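Local coordinates for protein leucyl aminopeptidase (Trypanosoma brucei brucei, PDB 5NTD) that probably releases amino acids from the amino ends of peptides as a hexameric, metal-dependent M17 aminopeptidase, and binds the inhibitor bestatin beside two manganese ions, at residues Asn218-Thr221 with Thr222-Thr226; Ser13-Val16 with Gln17-Glu21; Asn164-Lys168 with Asp169-Ala173. All blocks are in the same frame, centred on the assembly; numbering follows the deposited sequence. Where two conformers were deposited one is given.

How the interactions relate
Interaction 1 is buried, interactions 2 and 3 only partly so. Interactions 1 and 2 are built on helices: residues 218-226 form the amino-terminal cap of helix 222-236, while residues 13-21 make the closing turns of helix 6-20, which packs against that cap through V16 and T224. Interaction 3 is a loop turn at the boundary with a second subunit. The three meet at a small apolar cluster, where F15 of interaction 2, L219 of interaction 1 and F165 of interaction 3 touch one another. Their chemistry differs: reciprocal threonine-to-backbone bonds in the first, a sulfur-aromatic contact and helix bonding in the second, and a tight turn with bridging water in the third.

Interaction 1: Asn218-Thr221 with Thr222-Thr226; sequences NLLT and TATFT
T221 and T224 face each other across the first turn of a helix, each hydroxyl accepting from the backbone amide of the other. T221 OG1 accepts from T224 N at 2.9 Å, with an N-H...O angle of 169°. In return, T224 OG1 accepts from T221 N at 2.8 Å. Both hydroxyls are turned between their own backbone N and carbonyl carbon (chi1 72° in T221 and 60° in T224), a rotation that sends T221 OG1 forward to T224 N and T224 OG1 back to T221 N. T224 OG1 is gripped twice, because it also donates to L219 O over 2.8 Å, meeting a lone pair in the carbonyl plane. This reciprocal pattern is a capping box with T221 as N-cap of helix 222-236 in the catalytic domain, and it gives T224 N, a first-turn amide with no carbonyl a turn earlier in the helix, an acceptor. The first regular helical bond follows, F225 N to T221 O at 3.0 Å. Beside the cap the apolar side chains of L220 and F225 cross at a slant: L220 CD1 rests 3.9 Å from F225 CB, and L220 CD2 approaches the ring obliquely, 4.0 Å from F225 CD2. F225 also packs on L339 and L341 of strand 334-344, placing the helix start against the central sheet. One turn on, T226 OG1 donates to T222 O, which also receives T226 N, while T222 OG1 turns to A266 O.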
ATOM      1  N   ASN G 218      20.612 -14.007 -16.987  1.00 27.58           N
ATOM      2  CA  ASN G 218      20.641 -15.370 -17.576  1.00 28.50           C
ATOM      3  C   ASN G 218      21.902 -15.592 -18.427  1.00 28.34           C
ATOM      4  O   ASN G 218      22.289 -16.711 -18.669  1.00 28.83           O
ATOM      5  CB  ASN G 218      19.354 -15.747 -18.314  1.00 28.03           C
ATOM      6  CG  ASN G 218      19.099 -14.884 -19.500  1.00 29.49           C
ATOM      7  OD1 ASN G 218      18.606 -13.762 -19.376  1.00 31.66           O
ATOM      8  ND2 ASN G 218      19.463 -15.363 -20.665  1.00 30.14           N
ATOM      9  N   LEU G 219      22.551 -14.496 -18.814  1.00 28.71           N
ATOM     10  CA  LEU G 219      23.846 -14.511 -19.559  1.00 27.01           C
ATOM     11  C   LEU G 219      25.025 -14.163 -18.674  1.00 27.30           C
ATOM     12  O   LEU G 219      26.059 -14.825 -18.684  1.00 26.03           O
ATOM     13  CB  LEU G 219      23.813 -13.555 -20.721  1.00 26.56           C
ATOM     14  CG  LEU G 219      22.836 -13.936 -21.827  1.00 27.76           C
ATOM     15  CD1 LEU G 219      22.841 -12.868 -22.913  1.00 28.54           C
ATOM     16  CD2 LEU G 219      23.167 -15.282 -22.447  1.00 27.44           C
ATOM     17  N   LEU G 220      24.862 -13.099 -17.901  1.00 27.73           N
ATOM     18  CA  LEU G 220      25.896 -12.678 -16.965  1.00 26.90           C
ATOM     19  C   LEU G 220      25.566 -13.150 -15.579  1.00 26.68           C
ATOM     20  O   LEU G 220      24.841 -12.505 -14.808  1.00 28.25           O
ATOM     21  CB  LEU G 220      26.140 -11.173 -16.994  1.00 28.15           C
ATOM     22  CG  LEU G 220      27.406 -10.869 -16.155  1.00 28.15           C
ATOM     23  CD1 LEU G 220      28.698 -11.190 -16.903  1.00 28.98           C
ATOM     24  CD2 LEU G 220      27.420  -9.437 -15.740  1.00 29.25           C
ATOM     25  N   THR G 221      26.194 -14.250 -15.244  1.00 27.00           N
ATOM     26  CA  THR G 221      26.046 -14.912 -13.944  1.00 26.00           C
ATOM     27  C   THR G 221      27.313 -14.759 -13.126  1.00 26.16           C
ATOM     28  O   THR G 221      28.308 -14.214 -13.602  1.00 27.46           O
ATOM     29  CB  THR G 221      25.776 -16.396 -14.127  1.00 25.54           C
ATOM     30  OG1 THR G 221      26.967 -17.038 -14.582  1.00 25.59           O
ATOM     31  CG2 THR G 221      24.686 -16.632 -15.125  1.00 24.84           C
ATOM     32  N   THR G 222      27.287 -15.224 -11.887  1.00 25.89           N
ATOM     33  CA  THR G 222      28.478 -15.177 -11.067  1.00 26.52           C
ATOM     34  C   THR G 222      29.605 -15.977 -11.747  1.00 27.35           C
ATOM     35  O   THR G 222      30.759 -15.574 -11.738  1.00 27.79           O
ATOM     36  CB  THR G 222      28.291 -15.749  -9.663  1.00 27.70           C
ATOM     37  OG1 THR G 222      27.852 -17.102  -9.740  1.00 28.06           O
ATOM     38  CG2 THR G 222      27.290 -14.921  -8.862  1.00 28.61           C
ATOM     39  N   ALA G 223      29.230 -17.068 -12.412  1.00 28.07           N
ATOM     40  CA  ALA G 223      30.181 -17.947 -13.103  1.00 27.44           C
ATOM     41  C   ALA G 223      30.690 -17.328 -14.391  1.00 28.86           C
ATOM     42  O   ALA G 223      31.925 -17.366 -14.654  1.00 30.05           O
ATOM     43  CB  ALA G 223      29.582 -19.305 -13.405  1.00 27.75           C
ATOM     44  N   THR G 224      29.799 -16.767 -15.212  1.00 27.12           N
ATOM     45  CA  THR G 224      30.281 -16.201 -16.487  1.00 27.18           C
ATOM     46  C   THR G 224      31.119 -14.932 -16.275  1.00 27.19           C
ATOM     47  O   THR G 224      32.079 -14.678 -17.005  1.00 26.40           O
ATOM     48  CB  THR G 224      29.209 -15.958 -17.526  1.00 26.73           C
ATOM     49  OG1 THR G 224      28.246 -15.042 -17.021  1.00 26.75           O
ATOM     50  CG2 THR G 224      28.570 -17.251 -17.899  1.00 26.71           C
ATOM     51  N   PHE G 225      30.767 -14.150 -15.267  1.00 27.20           N
ATOM     52  CA  PHE G 225      31.551 -12.940 -14.941  1.00 27.02           C
ATOM     53  C   PHE G 225      32.974 -13.396 -14.543  1.00 28.88           C
ATOM     54  O   PHE G 225      33.974 -12.841 -14.982  1.00 27.79           O
ATOM     55  CB  PHE G 225      30.908 -12.160 -13.818  1.00 26.41           C
ATOM     56  CG  PHE G 225      31.286 -10.693 -13.755  1.00 26.17           C
ATOM     57  CD1 PHE G 225      32.456 -10.190 -14.288  1.00 25.69           C
ATOM     58  CD2 PHE G 225      30.441  -9.812 -13.074  1.00 26.72           C
ATOM     59  CE1 PHE G 225      32.767  -8.849 -14.180  1.00 26.33           C
ATOM     60  CE2 PHE G 225      30.750  -8.451 -12.964  1.00 26.92           C
ATOM     61  CZ  PHE G 225      31.921  -7.973 -13.504  1.00 26.57           C
ATOM     62  N   THR G 226      33.027 -14.429 -13.731  1.00 29.95           N
ATOM     63  CA  THR G 226      34.310 -14.978 -13.309  1.00 31.97           C
ATOM     64  C   THR G 226      35.132 -15.472 -14.525  1.00 32.98           C
ATOM     65  O   THR G 226      36.332 -15.213 -14.617  1.00 33.06           O
ATOM     66  CB  THR G 226      34.117 -16.121 -12.307  1.00 32.61           C
ATOM     67  OG1 THR G 226      33.485 -15.585 -11.137  1.00 32.30           O
ATOM     68  CG2 THR G 226      35.474 -16.747 -11.903  1.00 32.99           C
TER

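Interaction 2: Ser13-Val16 with Gln17-Glu21; sequences SAFV and QSCVE
F15 sends CG anti to its backbone N (chi1 172°), and C19, one turn later, swings SG beside its own N (chi1 -65°); together these torsions bring the sulfur over the phenyl ring. SG stands 3.8 Å from the ring centroid of F15 and 26° off the ring normal, hence over a face but displaced toward the rim. Its nearest ring atom is F15 CZ, 3.4 Å from C19 SG. The pair is a Cys sulfur-aromatic contact at i to i+4 spacing near the carboxyl end of helix 6-20. S18 adds a polar grip: its OG donates to F15 O at 2.6 Å, with the donor somewhat tilted from the carbonyl plane. That oxygen also takes the helical bond from C19 N (3.1 Å), so two donors share one carbonyl. On this side the helix meets helix 196-214, whose R211 packs against both F15 and C19 and is hydrogen-bonded to S18 OG, tying this turn to its neighbour. V16 and V20 lie side by side and point the same way, with V16 CG1 4.1 Å from V20 CG2; V16 also packs on I228 and E227 of helix 222-236. The main-chain bonds of the helix run on, as in V20 N to V16 O at 2.9 Å, though C19 N leans also toward V16 O in a weak bond.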
ATOM      1  N   SER G  13      28.932 -19.902 -22.961  1.00 33.80           N
ATOM      2  CA  SER G  13      30.322 -19.894 -23.464  1.00 33.97           C
ATOM      3  C   SER G  13      30.514 -18.869 -24.551  1.00 34.60           C
ATOM      4  O   SER G  13      31.502 -18.140 -24.564  1.00 34.37           O
ATOM      5  CB  SER G  13      30.722 -21.232 -24.044  1.00 36.85           C
ATOM      6  OG  SER G  13      30.979 -22.119 -22.978  1.00 39.96           O
ATOM      7  N   ALA G  14      29.580 -18.846 -25.489  1.00 32.55           N
ATOM      8  CA  ALA G  14      29.693 -17.899 -26.611  1.00 31.30           C
ATOM      9  C   ALA G  14      29.636 -16.462 -26.089  1.00 31.80           C
ATOM     10  O   ALA G  14      30.338 -15.580 -26.539  1.00 34.32           O
ATOM     11  CB  ALA G  14      28.610 -18.153 -27.617  1.00 31.16           C
ATOM     12  N   PHE G  15      28.828 -16.256 -25.068  1.00 31.28           N
ATOM     13  CA  PHE G  15      28.653 -14.901 -24.500  1.00 29.10           C
ATOM     14  C   PHE G  15      29.916 -14.503 -23.782  1.00 28.41           C
ATOM     15  O   PHE G  15      30.363 -13.366 -23.877  1.00 27.62           O
ATOM     16  CB  PHE G  15      27.430 -14.803 -23.543  1.00 28.47           C
ATOM     17  CG  PHE G  15      27.372 -13.490 -22.812  1.00 27.32           C
ATOM     18  CD1 PHE G  15      27.016 -12.335 -23.494  1.00 27.09           C
ATOM     19  CD2 PHE G  15      27.727 -13.405 -21.482  1.00 26.86           C
ATOM     20  CE1 PHE G  15      26.988 -11.113 -22.850  1.00 28.00           C
ATOM     21  CE2 PHE G  15      27.696 -12.186 -20.816  1.00 27.90           C
ATOM     22  CZ  PHE G  15      27.330 -11.029 -21.514  1.00 27.85           C
ATOM     23  N   VAL G  16      30.475 -15.448 -23.036  1.00 28.11           N
ATOM     24  CA  VAL G  16      31.774 -15.209 -22.355  1.00 28.87           C
ATOM     25  C   VAL G  16      32.795 -14.720 -23.394  1.00 29.20           C
ATOM     26  O   VAL G  16      33.460 -13.692 -23.226  1.00 28.79           O
ATOM     27  CB  VAL G  16      32.317 -16.470 -21.645  1.00 28.55           C
ATOM     28  CG1 VAL G  16      33.793 -16.317 -21.253  1.00 28.27           C
ATOM     29  CG2 VAL G  16      31.487 -16.715 -20.393  1.00 28.80           C
ATOM     30  N   GLN G  17      32.874 -15.476 -24.463  1.00 29.41           N
ATOM     31  CA  GLN G  17      33.839 -15.195 -25.525  1.00 30.63           C
ATOM     32  C   GLN G  17      33.598 -13.812 -26.130  1.00 29.16           C
ATOM     33  O   GLN G  17      34.544 -13.060 -26.361  1.00 27.11           O
ATOM     34  CB  GLN G  17      33.814 -16.287 -26.601  1.00 33.02           C
ATOM     35  CG  GLN G  17      34.979 -16.153 -27.595  1.00 37.17           C
ATOM     36  CD  GLN G  17      34.878 -17.086 -28.792  1.00 41.03           C
ATOM     37  OE1 GLN G  17      33.789 -17.411 -29.278  1.00 46.13           O
ATOM     38  NE2 GLN G  17      36.027 -17.552 -29.261  1.00 43.28           N
ATOM     39  N   SER G  18      32.326 -13.472 -26.348  1.00 27.46           N
ATOM     40  CA  SER G  18      31.967 -12.141 -26.909  1.00 26.69           C
ATOM     41  C   SER G  18      32.503 -11.009 -26.012  1.00 27.15           C
ATOM     42  O   SER G  18      32.844  -9.939 -26.479  1.00 27.77           O
ATOM     43  CB  SER G  18      30.443 -11.983 -27.058  1.00 27.20           C
ATOM     44  OG  SER G  18      29.821 -11.709 -25.785  1.00 27.50           O
ATOM     45  N   CYS G  19      32.517 -11.249 -24.708  1.00 27.44           N
ATOM     46  CA  CYS G  19      32.978 -10.230 -23.757  1.00 27.90           C
ATOM     47  C   CYS G  19      34.507 -10.201 -23.692  1.00 28.06           C
ATOM     48  O   CYS G  19      35.130  -9.118 -23.689  1.00 27.17           O
ATOM     49  CB  CYS G  19      32.384 -10.439 -22.355  1.00 28.60           C
ATOM     50  SG  CYS G  19      30.581 -10.222 -22.330  1.00 29.98           S
ATOM     51  N   VAL G  20      35.106 -11.381 -23.616  1.00 26.88           N
ATOM     52  CA  VAL G  20      36.612 -11.479 -23.546  1.00 26.74           C
ATOM     53  C   VAL G  20      37.282 -10.873 -24.787  1.00 26.99           C
ATOM     54  O   VAL G  20      38.311 -10.230 -24.700  1.00 28.16           O
ATOM     55  CB  VAL G  20      37.057 -12.921 -23.367  1.00 25.75           C
ATOM     56  CG1 VAL G  20      38.564 -13.055 -23.495  1.00 25.27           C
ATOM     57  CG2 VAL G  20      36.605 -13.431 -22.002  1.00 26.08           C
ATOM     58  N   GLU G  21      36.635 -11.042 -25.926  1.00 28.09           N
ATOM     59  CA  GLU G  21      37.174 -10.582 -27.225  0.50 28.64           C
ATOM     60  C   GLU G  21      36.596  -9.247 -27.682  1.00 29.55           C
ATOM     61  O   GLU G  21      36.843  -8.814 -28.819  1.00 30.31           O
ATOM     62  CB  GLU G  21      36.946 -11.634 -28.307  0.50 28.90           C
ATOM     63  CG  GLU G  21      37.639 -12.947 -27.968  0.50 30.01           C
ATOM     64  CD  GLU G  21      37.423 -14.021 -29.007  0.50 30.38           C
ATOM     65  OE1 GLU G  21      36.784 -13.740 -30.042  0.50 30.32           O
ATOM     66  OE2 GLU G  21      37.867 -15.150 -28.757  0.50 31.13           O
TER

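Interaction 3: Asn164-Lys168 with Asp169-Ala173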
ATOM      1  N   ASN G 164      26.268  -2.246 -27.893  1.00 28.16           N
ATOM      2  CA  ASN G 164      26.916  -3.449 -28.447  1.00 27.83           C
ATOM      3  C   ASN G 164      26.198  -4.699 -27.990  1.00 28.36           C
ATOM      4  O   ASN G 164      26.192  -5.704 -28.696  1.00 29.15           O
ATOM      5  CB  ASN G 164      28.415  -3.497 -28.155  1.00 26.86           C
ATOM      6  CG  ASN G 164      28.733  -3.733 -26.712  1.00 25.77           C
ATOM      7  OD1 ASN G 164      28.670  -4.868 -26.233  1.00 24.35           O
ATOM      8  ND2 ASN G 164      29.045  -2.648 -25.993  1.00 24.89           N
ATOM      9  N   PHE G 165      25.607  -4.643 -26.803  1.00 28.80           N
ATOM     10  CA  PHE G 165      24.762  -5.747 -26.366  1.00 28.74           C
ATOM     11  C   PHE G 165      23.387  -5.652 -27.043  1.00 29.88           C
ATOM     12  O   PHE G 165      22.684  -4.673 -26.906  1.00 31.73           O
ATOM     13  CB  PHE G 165      24.569  -5.826 -24.867  1.00 28.56           C
ATOM     14  CG  PHE G 165      23.691  -6.962 -24.487  1.00 29.28           C
ATOM     15  CD1 PHE G 165      24.208  -8.248 -24.354  1.00 28.33           C
ATOM     16  CD2 PHE G 165      22.303  -6.781 -24.398  1.00 29.59           C
ATOM     17  CE1 PHE G 165      23.388  -9.318 -24.074  1.00 27.83           C
ATOM     18  CE2 PHE G 165      21.473  -7.862 -24.124  1.00 29.15           C
ATOM     19  CZ  PHE G 165      22.011  -9.123 -23.977  1.00 28.82           C
ATOM     20  N   SER G 166      22.997  -6.721 -27.711  1.00 30.14           N
ATOM     21  CA  SER G 166      21.664  -6.825 -28.304  1.00 29.38           C
ATOM     22  C   SER G 166      21.188  -8.261 -28.476  1.00 31.13           C
ATOM     23  O   SER G 166      21.975  -9.175 -28.700  1.00 32.39           O
ATOM     24  CB  SER G 166      21.621  -6.157 -29.647  1.00 29.35           C
ATOM     25  OG  SER G 166      20.299  -6.153 -30.165  1.00 29.99           O
ATOM     26  N   ALA G 167      19.886  -8.430 -28.312  1.00 31.43           N
ATOM     27  CA  ALA G 167      19.194  -9.698 -28.556  1.00 31.78           C
ATOM     28  C   ALA G 167      18.159  -9.569 -29.676  1.00 31.87           C
ATOM     29  O   ALA G 167      17.381 -10.483 -29.920  1.00 32.00           O
ATOM     30  CB  ALA G 167      18.532 -10.208 -27.287  1.00 32.20           C
ATOM     31  N   LYS G 168      18.158  -8.419 -30.332  1.00 30.21           N
ATOM     32  CA  LYS G 168      17.208  -8.167 -31.410  1.00 30.35           C
ATOM     33  C   LYS G 168      17.589  -8.892 -32.714  1.00 30.32           C
ATOM     34  O   LYS G 168      18.765  -9.073 -33.012  1.00 29.37           O
ATOM     35  CB  LYS G 168      17.095  -6.666 -31.717  1.00 30.63           C
ATOM     36  CG  LYS G 168      16.439  -5.822 -30.614  1.00 30.47           C
ATOM     37  CD  LYS G 168      16.385  -4.366 -31.070  1.00 29.87           C
ATOM     38  CE  LYS G 168      15.821  -3.440 -30.037  1.00 28.74           C
ATOM     39  NZ  LYS G 168      14.366  -3.673 -29.853  1.00 29.65           N
ATOM     40  N   ASP G 169      16.569  -9.271 -33.477  1.00 30.36           N
ATOM     41  CA  ASP G 169      16.710  -9.712 -34.868  1.00 32.20           C
ATOM     42  C   ASP G 169      17.804 -10.773 -35.107  1.00 32.73           C
ATOM     43  O   ASP G 169      18.712 -10.559 -35.867  1.00 34.37           O
ATOM     44  CB  ASP G 169      16.950  -8.497 -35.753  1.00 34.48           C
ATOM     45  CG  ASP G 169      15.792  -7.514 -35.704  1.00 35.64           C
ATOM     46  OD1 ASP G 169      14.639  -7.959 -35.838  1.00 37.52           O
ATOM     47  OD2 ASP G 169      16.010  -6.291 -35.506  1.00 38.61           O
ATOM     48  N   GLY G 170      17.744 -11.866 -34.361  1.00 32.53           N
ATOM     49  CA  GLY G 170      18.716 -12.964 -34.485  1.00 30.95           C
ATOM     50  C   GLY G 170      20.087 -12.783 -33.850  1.00 31.62           C
ATOM     51  O   GLY G 170      20.875 -13.719 -33.788  1.00 30.15           O
ATOM     52  N   ALA G 171      20.324 -11.629 -33.241  1.00 32.65           N
ATOM     53  CA  ALA G 171      21.614 -11.364 -32.545  1.00 31.95           C
ATOM     54  C   ALA G 171      21.970 -12.386 -31.451  1.00 33.38           C
ATOM     55  O   ALA G 171      23.147 -12.618 -31.164  1.00 34.04           O
ATOM     56  CB  ALA G 171      21.647  -9.966 -31.959  1.00 31.95           C
ATOM     57  N   ALA G 172      20.970 -13.002 -30.852  1.00 32.40           N
ATOM     58  CA  ALA G 172      21.212 -14.084 -29.894  1.00 34.45           C
ATOM     59  C   ALA G 172      22.067 -15.237 -30.495  1.00 37.61           C
ATOM     60  O   ALA G 172      22.810 -15.902 -29.778  1.00 41.20           O
ATOM     61  CB  ALA G 172      19.898 -14.649 -29.371  1.00 36.50           C
ATOM     62  N   ALA G 173      21.917 -15.462 -31.799  1.00 35.54           N
ATOM     63  CA  ALA G 173      22.685 -16.504 -32.499  1.00 34.64           C
ATOM     64  C   ALA G 173      24.092 -16.031 -32.817  1.00 37.00           C
ATOM     65  O   ALA G 173      24.949 -16.833 -33.179  1.00 37.90           O
ATOM     66  CB  ALA G 173      21.999 -16.937 -33.777  1.00 34.14           C
TER
HETATM   67  O   HOH W   1      18.061 -12.808 -31.452  1.00 33.99           O
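K168 and A171 are joined by the one direct hydrogen bond between residues 164-168 and 169-173: A171 N donates to K168 O at 3.0 Å, from 45° above the carbonyl plane and therefore not on a lone pair. A second polar link is indirect. One water donates to A167 O (2.9 Å) and accepts from A172 N (3.0 Å), spanning the mouth of the turn. Within residues 164-168, S166 OG accepts from K168 N at 3.1 Å, an ST turn that leads into the bend. The bend itself is a type I' beta turn from K168 to A171, with D169 and G170 both at positive phi; it sits in the loop between helix 150-158 and strand 183-188. The non-polar part is the A171 methyl, whose CB points toward residues 164-168 and lies 3.2 Å from K168 O and 3.4 Å from S166 O. The charged groups look elsewhere. K168 NZ and D169 OD2 stay 6.4 Å apart; K168 NZ instead bonds the carbonyls of S455 and A458 of the second subunit, while D169 forms a salt bridge with K180. D169 N and A167 O also bond the second subunit, through its D459 and T364.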